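PDB 2EJU: tRNA (guanine(26)-N(2))-dimethyltransferase from Pyrococcus horikoshii, which probably transfers two methyl groups from S-adenosyl-L-methionine to the exocyclic nitrogen of guanine 26 in a number of tRNAs. Local coordinates for residues D53-T58 and L137-S142; G141-F146 and L160-T165. All blocks are in the same frame, centred on the assembly; numbering follows the deposited sequence.

Contact 1 of 2, residues D53-T58 and L137-S142. With SAH (S-adenosyl-L-homocysteine), chain B.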
ATOM      1  N   ASP A  53       5.228  12.733  -6.312  1.00 20.20           N
ATOM      2  CA  ASP A  53       5.974  11.485  -6.436  1.00 19.18           C
ATOM      3  C   ASP A  53       7.233  11.888  -5.663  1.00 19.08           C
ATOM      4  O   ASP A  53       8.177  12.447  -6.229  1.00 21.06           O
ATOM      5  CB  ASP A  53       6.275  11.194  -7.910  1.00 21.51           C
ATOM      6  CG  ASP A  53       7.172   9.985  -8.099  1.00 21.93           C
ATOM      7  OD1 ASP A  53       7.428   9.266  -7.109  1.00 20.99           O
ATOM      8  OD2 ASP A  53       7.617   9.753  -9.245  1.00 25.25           O
ATOM      9  N   ALA A  54       7.212  11.624  -4.356  1.00 17.28           N
ATOM     10  CA  ALA A  54       8.276  12.017  -3.426  1.00 19.65           C
ATOM     11  C   ALA A  54       9.691  11.464  -3.591  1.00 19.66           C
ATOM     12  O   ALA A  54      10.657  12.144  -3.256  1.00 20.68           O
ATOM     13  CB  ALA A  54       7.800  11.777  -1.995  1.00 17.92           C
ATOM     14  N   LEU A  55       9.814  10.232  -4.062  1.00 21.62           N
ATOM     15  CA  LEU A  55      11.122   9.615  -4.284  1.00 23.31           C
ATOM     16  C   LEU A  55      10.957   8.945  -5.643  1.00 23.26           C
ATOM     17  O   LEU A  55      10.709   7.745  -5.734  1.00 22.21           O
ATOM     18  CB  LEU A  55      11.420   8.589  -3.182  1.00 24.97           C
ATOM     19  CG  LEU A  55      11.235   9.130  -1.759  1.00 27.95           C
ATOM     20  CD1 LEU A  55       9.945   8.582  -1.192  1.00 26.74           C
ATOM     21  CD2 LEU A  55      12.397   8.730  -0.865  1.00 28.58           C
ATOM     22  N   SER A  56      11.088   9.749  -6.695  1.00 24.09           N
ATOM     23  CA  SER A  56      10.866   9.292  -8.061  1.00 25.38           C
ATOM     24  C   SER A  56      11.974   8.575  -8.823  1.00 22.20           C
ATOM     25  O   SER A  56      11.693   7.917  -9.821  1.00 24.44           O
ATOM     26  CB  SER A  56      10.355  10.471  -8.900  1.00 25.15           C
ATOM     27  OG  SER A  56      11.015  11.660  -8.526  1.00 33.61           O
ATOM     28  N   ALA A  57      13.217   8.697  -8.377  1.00 22.96           N
ATOM     29  CA  ALA A  57      14.327   8.032  -9.067  1.00 22.63           C
ATOM     30  C   ALA A  57      14.411   8.453 -10.541  1.00 22.71           C
ATOM     31  O   ALA A  57      14.875   9.548 -10.852  1.00 21.81           O
ATOM     32  CB  ALA A  57      14.168   6.514  -8.962  1.00 22.07           C
ATOM     33  N   THR A  58      13.966   7.583 -11.445  1.00 23.39           N
ATOM     34  CA  THR A  58      14.004   7.898 -12.870  1.00 23.69           C
ATOM     35  C   THR A  58      12.856   8.832 -13.235  1.00 25.40           C
ATOM     36  O   THR A  58      12.860   9.436 -14.306  1.00 24.33           O
ATOM     37  CB  THR A  58      13.868   6.636 -13.749  1.00 25.39           C
ATOM     38  OG1 THR A  58      12.567   6.065 -13.564  1.00 26.20           O
ATOM     39  CG2 THR A  58      14.937   5.610 -13.388  1.00 25.95           C
ATOM     40  N   LEU A 137       4.493   7.732  -1.443  1.00 17.44           N
ATOM     41  CA  LEU A 137       5.771   7.514  -0.787  1.00 21.17           C
ATOM     42  C   LEU A 137       6.231   6.129  -1.178  1.00 21.23           C
ATOM     43  O   LEU A 137       5.661   5.134  -0.726  1.00 22.83           O
ATOM     44  CB  LEU A 137       5.633   7.587   0.737  1.00 21.75           C
ATOM     45  CG  LEU A 137       5.250   8.932   1.352  1.00 23.19           C
ATOM     46  CD1 LEU A 137       5.178   8.795   2.868  1.00 21.85           C
ATOM     47  CD2 LEU A 137       6.282   9.993   0.961  1.00 25.44           C
ATOM     48  N   ASP A 138       7.255   6.070  -2.021  1.00 23.05           N
ATOM     49  CA  ASP A 138       7.790   4.795  -2.477  1.00 26.89           C
ATOM     50  C   ASP A 138       9.308   4.790  -2.302  1.00 27.37           C
ATOM     51  O   ASP A 138      10.058   4.984  -3.257  1.00 27.20           O
ATOM     52  CB  ASP A 138       7.431   4.586  -3.946  1.00 28.81           C
ATOM     53  CG  ASP A 138       7.727   3.187  -4.417  1.00 32.00           C
ATOM     54  OD1 ASP A 138       7.141   2.235  -3.854  1.00 34.42           O
ATOM     55  OD2 ASP A 138       8.543   3.043  -5.347  1.00 31.61           O
ATOM     56  N   PRO A 139       9.781   4.560  -1.069  1.00 28.57           N
ATOM     57  CA  PRO A 139      11.213   4.537  -0.765  1.00 29.58           C
ATOM     58  C   PRO A 139      11.873   3.172  -0.885  1.00 29.98           C
ATOM     59  O   PRO A 139      11.229   2.182  -1.227  1.00 28.75           O
ATOM     60  CB  PRO A 139      11.248   5.025   0.670  1.00 30.10           C
ATOM     61  CG  PRO A 139      10.070   4.288   1.248  1.00 30.22           C
ATOM     62  CD  PRO A 139       8.991   4.476   0.174  1.00 29.90           C
ATOM     63  N   PHE A 140      13.174   3.155  -0.604  1.00 32.74           N
ATOM     64  CA  PHE A 140      13.972   1.936  -0.592  1.00 35.21           C
ATOM     65  C   PHE A 140      13.756   1.358   0.800  1.00 35.22           C
ATOM     66  O   PHE A 140      14.487   1.701   1.728  1.00 39.40           O
ATOM     67  CB  PHE A 140      15.469   2.235  -0.711  1.00 37.88           C
ATOM     68  CG  PHE A 140      15.957   2.466  -2.109  1.00 39.02           C
ATOM     69  CD1 PHE A 140      15.538   1.656  -3.154  1.00 40.37           C
ATOM     70  CD2 PHE A 140      16.912   3.448  -2.362  1.00 41.02           C
ATOM     71  CE1 PHE A 140      16.067   1.815  -4.430  1.00 43.07           C
ATOM     72  CE2 PHE A 140      17.450   3.617  -3.637  1.00 41.25           C
ATOM     73  CZ  PHE A 140      17.028   2.801  -4.671  1.00 42.38           C
ATOM     74  N   GLY A 141      12.757   0.507   0.967  1.00 33.44           N
ATOM     75  CA  GLY A 141      12.537  -0.066   2.279  1.00 30.05           C
ATOM     76  C   GLY A 141      11.407   0.571   3.063  1.00 28.85           C
ATOM     77  O   GLY A 141      10.248   0.512   2.655  1.00 28.52           O
ATOM     78  N   SER A 142      11.752   1.190   4.186  1.00 26.32           N
ATOM     79  CA  SER A 142      10.763   1.821   5.056  1.00 25.48           C
ATOM     80  C   SER A 142      10.432   3.267   4.699  1.00 23.78           C
ATOM     81  O   SER A 142      11.307   4.033   4.300  1.00 22.95           O
ATOM     82  CB  SER A 142      11.242   1.764   6.501  1.00 23.65           C
ATOM     83  OG  SER A 142      10.366   2.481   7.351  1.00 22.86           O
TER
HETATM   84  N   SAH B 501       9.456   5.625  -6.688  1.00 31.58           N
HETATM   85  CA  SAH B 501       9.943   4.752  -7.593  1.00 31.87           C
HETATM   86  CB  SAH B 501      11.309   4.508  -6.915  1.00 29.85           C
HETATM   87  CG  SAH B 501      12.313   4.732  -5.844  1.00 28.42           C
HETATM   88  SD  SAH B 501      13.866   4.222  -5.367  1.00 28.98           S
HETATM   89  C   SAH B 501       9.481   4.154  -8.795  1.00 30.26           C
HETATM   90  O   SAH B 501      10.489   3.963  -9.615  1.00 29.51           O
HETATM   91  OXT SAH B 501       8.266   3.890  -8.951  1.00 31.39           O
HETATM   92  C5' SAH B 501      14.036   5.174  -3.962  1.00 24.51           C
HETATM   93  C4' SAH B 501      15.161   6.235  -4.191  1.00 26.53           C
HETATM   94  O4' SAH B 501      14.878   7.152  -3.127  1.00 25.68           O
HETATM   95  C3' SAH B 501      16.213   6.868  -5.070  1.00 24.28           C
HETATM   96  O3' SAH B 501      16.036   7.398  -6.417  1.00 24.20           O
HETATM   97  C2' SAH B 501      16.848   7.932  -4.175  1.00 24.95           C
HETATM   98  O2' SAH B 501      17.953   8.619  -4.364  1.00 25.95           O
HETATM   99  C1' SAH B 501      15.960   8.053  -2.970  1.00 23.94           C
HETATM  100  N9  SAH B 501      15.993   8.906  -1.649  1.00 25.79           N
HETATM  101  C8  SAH B 501      16.634   8.487  -0.570  1.00 24.02           C
HETATM  102  N7  SAH B 501      16.515   9.356   0.385  1.00 26.35           N
HETATM  103  C5  SAH B 501      15.789  10.357  -0.043  1.00 24.66           C
HETATM  104  C6  SAH B 501      15.342  11.557   0.542  1.00 23.09           C
HETATM  105  N6  SAH B 501      15.661  11.825   1.798  1.00 20.40           N
HETATM  106  N1  SAH B 501      14.558  12.451  -0.203  1.00 24.01           N
HETATM  107  C2  SAH B 501      14.214  12.191  -1.516  1.00 24.44           C
HETATM  108  N3  SAH B 501      14.643  11.023  -2.104  1.00 24.50           N
HETATM  109  C4  SAH B 501      15.434  10.090  -1.394  1.00 24.99           C
HETATM  110  O   HOH W   1       7.550   8.234  -4.079  1.00 20.53           O

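Contact 2 of 2, residues G141-F146 and L160-T165. With SAH (S-adenosyl-L-homocysteine), chain B.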
ATOM      1  N   GLY A 141      12.757   0.507   0.967  1.00 33.44           N
ATOM      2  CA  GLY A 141      12.537  -0.066   2.279  1.00 30.05           C
ATOM      3  C   GLY A 141      11.407   0.571   3.063  1.00 28.85           C
ATOM      4  O   GLY A 141      10.248   0.512   2.655  1.00 28.52           O
ATOM      5  N   SER A 142      11.752   1.190   4.186  1.00 26.32           N
ATOM      6  CA  SER A 142      10.763   1.821   5.056  1.00 25.48           C
ATOM      7  C   SER A 142      10.432   3.267   4.699  1.00 23.78           C
ATOM      8  O   SER A 142      11.307   4.033   4.300  1.00 22.95           O
ATOM      9  CB  SER A 142      11.242   1.764   6.501  1.00 23.65           C
ATOM     10  OG  SER A 142      10.366   2.481   7.351  1.00 22.86           O
ATOM     11  N   PRO A 143       9.155   3.658   4.849  1.00 22.67           N
ATOM     12  CA  PRO A 143       8.698   5.018   4.547  1.00 22.26           C
ATOM     13  C   PRO A 143       8.588   5.858   5.822  1.00 21.63           C
ATOM     14  O   PRO A 143       8.196   7.024   5.775  1.00 20.28           O
ATOM     15  CB  PRO A 143       7.328   4.772   3.936  1.00 22.51           C
ATOM     16  CG  PRO A 143       6.791   3.700   4.853  1.00 21.31           C
ATOM     17  CD  PRO A 143       8.000   2.764   5.063  1.00 22.82           C
ATOM     18  N   MET A 144       8.948   5.264   6.954  1.00 20.97           N
ATOM     19  CA  MET A 144       8.819   5.949   8.234  1.00 21.66           C
ATOM     20  C   MET A 144       9.571   7.262   8.409  1.00 22.51           C
ATOM     21  O   MET A 144       9.134   8.127   9.172  1.00 22.71           O
ATOM     22  CB  MET A 144       9.144   4.980   9.373  1.00 20.45           C
ATOM     23  CG  MET A 144       8.166   3.814   9.444  1.00 20.85           C
ATOM     24  SD  MET A 144       6.414   4.340   9.419  1.00 21.94           S
ATOM     25  CE  MET A 144       6.347   5.359  10.947  1.00 20.68           C
ATOM     26  N   GLU A 145      10.682   7.433   7.702  1.00 21.37           N
ATOM     27  CA  GLU A 145      11.446   8.677   7.807  1.00 22.28           C
ATOM     28  C   GLU A 145      10.687   9.845   7.171  1.00 19.90           C
ATOM     29  O   GLU A 145      10.957  11.005   7.469  1.00 18.16           O
ATOM     30  CB  GLU A 145      12.801   8.534   7.099  1.00 24.51           C
ATOM     31  CG  GLU A 145      13.682   9.782   7.189  1.00 29.97           C
ATOM     32  CD  GLU A 145      14.974   9.670   6.394  1.00 33.10           C
ATOM     33  OE1 GLU A 145      15.331   8.547   5.993  1.00 35.05           O
ATOM     34  OE2 GLU A 145      15.636  10.707   6.174  1.00 35.92           O
ATOM     35  N   PHE A 146       9.724   9.522   6.310  1.00 19.26           N
ATOM     36  CA  PHE A 146       8.966  10.532   5.580  1.00 18.72           C
ATOM     37  C   PHE A 146       7.488  10.663   5.936  1.00 19.59           C
ATOM     38  O   PHE A 146       6.840  11.631   5.537  1.00 17.74           O
ATOM     39  CB  PHE A 146       9.091  10.227   4.082  1.00 18.67           C
ATOM     40  CG  PHE A 146      10.512   9.966   3.639  1.00 20.72           C
ATOM     41  CD1 PHE A 146      11.440  11.005   3.586  1.00 18.25           C
ATOM     42  CD2 PHE A 146      10.930   8.673   3.325  1.00 20.96           C
ATOM     43  CE1 PHE A 146      12.764  10.762   3.230  1.00 21.76           C
ATOM     44  CE2 PHE A 146      12.254   8.418   2.969  1.00 20.97           C
ATOM     45  CZ  PHE A 146      13.172   9.462   2.922  1.00 20.24           C
ATOM     46  N   LEU A 160      -3.086   9.482   0.759  1.00 22.42           N
ATOM     47  CA  LEU A 160      -1.708   9.083   0.962  1.00 23.99           C
ATOM     48  C   LEU A 160      -1.484   7.666   0.457  1.00 21.54           C
ATOM     49  O   LEU A 160      -2.236   6.754   0.793  1.00 23.90           O
ATOM     50  CB  LEU A 160      -1.357   9.177   2.445  1.00 23.62           C
ATOM     51  CG  LEU A 160       0.107   9.425   2.798  1.00 28.74           C
ATOM     52  CD1 LEU A 160       0.580  10.716   2.136  1.00 30.58           C
ATOM     53  CD2 LEU A 160       0.256   9.516   4.320  1.00 27.64           C
ATOM     54  N   GLY A 161      -0.451   7.498  -0.362  1.00 23.23           N
ATOM     55  CA  GLY A 161      -0.105   6.189  -0.891  1.00 23.30           C
ATOM     56  C   GLY A 161       1.241   5.829  -0.291  1.00 23.79           C
ATOM     57  O   GLY A 161       2.239   6.504  -0.537  1.00 25.03           O
ATOM     58  N   VAL A 162       1.284   4.764   0.494  1.00 23.63           N
ATOM     59  CA  VAL A 162       2.525   4.389   1.150  1.00 24.45           C
ATOM     60  C   VAL A 162       2.964   2.961   0.871  1.00 25.10           C
ATOM     61  O   VAL A 162       2.176   2.024   0.981  1.00 25.25           O
ATOM     62  CB  VAL A 162       2.393   4.556   2.679  1.00 26.63           C
ATOM     63  CG1 VAL A 162       3.742   4.377   3.342  1.00 27.31           C
ATOM     64  CG2 VAL A 162       1.787   5.916   3.009  1.00 26.18           C
ATOM     65  N   THR A 163       4.235   2.809   0.522  1.00 25.40           N
ATOM     66  CA  THR A 163       4.806   1.496   0.259  1.00 27.28           C
ATOM     67  C   THR A 163       5.926   1.199   1.253  1.00 27.52           C
ATOM     68  O   THR A 163       6.694   2.087   1.625  1.00 26.40           O
ATOM     69  CB  THR A 163       5.410   1.405  -1.154  1.00 28.02           C
ATOM     70  OG1 THR A 163       4.408   1.706  -2.135  1.00 32.03           O
ATOM     71  CG2 THR A 163       5.952  -0.001  -1.403  1.00 30.91           C
ATOM     72  N   ALA A 164       5.998  -0.052   1.688  1.00 27.30           N
ATOM     73  CA  ALA A 164       7.048  -0.505   2.589  1.00 27.97           C
ATOM     74  C   ALA A 164       7.653  -1.703   1.864  1.00 30.04           C
ATOM     75  O   ALA A 164       6.999  -2.735   1.713  1.00 27.35           O
ATOM     76  CB  ALA A 164       6.465  -0.931   3.925  1.00 26.72           C
ATOM     77  N   THR A 165       8.889  -1.550   1.395  1.00 33.21           N
ATOM     78  CA  THR A 165       9.568  -2.610   0.657  1.00 37.89           C
ATOM     79  C   THR A 165      10.238  -3.642   1.545  1.00 39.94           C
ATOM     80  O   THR A 165      10.317  -4.815   1.184  1.00 44.13           O
ATOM     81  CB  THR A 165      10.621  -2.027  -0.301  1.00 39.22           C
ATOM     82  OG1 THR A 165       9.973  -1.163  -1.241  1.00 42.35           O
ATOM     83  CG2 THR A 165      11.327  -3.139  -1.064  1.00 42.90           C
TER
HETATM   84  N   SAH B 501       9.456   5.625  -6.688  1.00 31.58           N
HETATM   85  CA  SAH B 501       9.943   4.752  -7.593  1.00 31.87           C
HETATM   86  CB  SAH B 501      11.309   4.508  -6.915  1.00 29.85           C
HETATM   87  CG  SAH B 501      12.313   4.732  -5.844  1.00 28.42           C
HETATM   88  SD  SAH B 501      13.866   4.222  -5.367  1.00 28.98           S
HETATM   89  C   SAH B 501       9.481   4.154  -8.795  1.00 30.26           C
HETATM   90  O   SAH B 501      10.489   3.963  -9.615  1.00 29.51           O
HETATM   91  OXT SAH B 501       8.266   3.890  -8.951  1.00 31.39           O
HETATM   92  C5' SAH B 501      14.036   5.174  -3.962  1.00 24.51           C
HETATM   93  C4' SAH B 501      15.161   6.235  -4.191  1.00 26.53           C
HETATM   94  O4' SAH B 501      14.878   7.152  -3.127  1.00 25.68           O
HETATM   95  C3' SAH B 501      16.213   6.868  -5.070  1.00 24.28           C
HETATM   96  O3' SAH B 501      16.036   7.398  -6.417  1.00 24.20           O
HETATM   97  C2' SAH B 501      16.848   7.932  -4.175  1.00 24.95           C
HETATM   98  O2' SAH B 501      17.953   8.619  -4.364  1.00 25.95           O
HETATM   99  C1' SAH B 501      15.960   8.053  -2.970  1.00 23.94           C
HETATM  100  N9  SAH B 501      15.993   8.906  -1.649  1.00 25.79           N
HETATM  101  C8  SAH B 501      16.634   8.487  -0.570  1.00 24.02           C
HETATM  102  N7  SAH B 501      16.515   9.356   0.385  1.00 26.35           N
HETATM  103  C5  SAH B 501      15.789  10.357  -0.043  1.00 24.66           C
HETATM  104  C6  SAH B 501      15.342  11.557   0.542  1.00 23.09           C
HETATM  105  N6  SAH B 501      15.661  11.825   1.798  1.00 20.40           N
HETATM  106  N1  SAH B 501      14.558  12.451  -0.203  1.00 24.01           N
HETATM  107  C2  SAH B 501      14.214  12.191  -1.516  1.00 24.44           C
HETATM  108  N3  SAH B 501      14.643  11.023  -2.104  1.00 24.50           N
HETATM  109  C4  SAH B 501      15.434  10.090  -1.394  1.00 24.99           C

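Contact 1 of 2, residues D53-T58 and L137-S142
Leu55 reaches across to 137-142 with both of its methyl groups, and Ala54 fills in beside it. CD2 of Leu55 approaches Pro139 CB at 4.2 Å, while CD1 lies by the backbone where Leu137 gives way to Asp138. In Leu55, chi1 (-51°) sets CG anti to the carbonyl carbon, and chi2 (104°) then turns CD2 to the adenine, 3.4 Å from C4 of S-adenosyl-L-homocysteine, so one branched side chain serves both the packing and the base. Next to it, the small methyl of Ala54 meets Leu137 CD2 at 3.8 Å; Leu137 starts out away from 53-58, but its CD2 end comes back to Ala54.

These are the loops that follow parallel strands 50-53 and 132-137, neighbours in the central sheet of a class I (Rossmann-like) methyltransferase, and the cofactor product lies at their carboxyl ends.

Polar links between the loops run through water and ligand. One water accepts from Leu55 N and from Asp138 N, 3.0 Å from each, and donates to Asp53 OD1, a carboxylate oxygen suited to accept a hydrogen from a water whose oxygen already serves two amides. The ligand amino nitrogen N donates to Leu55 O at 2.6 Å and, weakly, to Asp138 OD2. That carboxylate oxygen also makes a salt bridge with Arg61, itself hydrogen-bonded to the ligand.

Phe140 meets the thioether arm with one ring face: C5' stands 3.6 Å above its centre, and SD is 3.4 Å from Phe140 CE1. Phe27 packs edge-to-face with this ring.

Contact 2 of 2, residues G141-F146 and L160-T165
The carbonyl oxygen of Gly141 accepts the backbone N-H of Thr165 at 2.8 Å from Thr165 N, with an angle of 152° at the hydrogen. The donor stands 28° off the carbonyl plane, and the CA-H of Ala164 adds a softer contact to the same oxygen. Glycine suits this place because, at its backbone angles, a CB would collide with the carbonyl of Phe140. Thr165 brings its CB to 3.5 Å from Gly141 N.

Pro143 makes the apolar part. Its ring crosses Val162 at about a right angle, and CG comes within 3.5 Å of Val162 CG1, a tight fit. That valine methyl is placed by a first torsion that sets CG1 anti to the backbone N. The proline CD faces the small Ala164 CB. Proline carbons also press on Thr163 O, 3.6 Å from Pro143 CB, a buried carbonyl that has no hydrogen-bonding partner in the model.

In the turn that leads into helix 144-153, Ser142 OG accepts from Met144 N, 3.1 Å away, a capping bond. Further on, Phe146 turns its ring edge to the adenine amino group, its CE1 3.4 Å from SAH N6.

The strand 132-137, this helix and the parallel strand 158-164 form a beta-alpha-beta crossover of the Rossmann-like fold, and the contact joins the helix's N-terminal entry to the end of the second strand.

Going from the N terminus, the chain leaves strand 50-53 through 53-58, runs through strands 73-78 and 113-118 with their helices, and returns in strand 132-137, and contact 1 closes a long loop of 78 residues at its end. Contact 2 starts on the last two residues of that closure, Gly141 and Ser142, and closes a much shorter loop through helix 144-153 and strand 158-164. The loops therefore follow in series, overlapping by two residues. Strand pairing joins them as well, since Leu137 N and O probably bond to Gly161 O and Thr163 N. Together they tie three adjacent parallel strands, 50-53, 132-137 and 158-164, at the end of the sheet where S-adenosyl-L-homocysteine binds, a ligand both contacts touch.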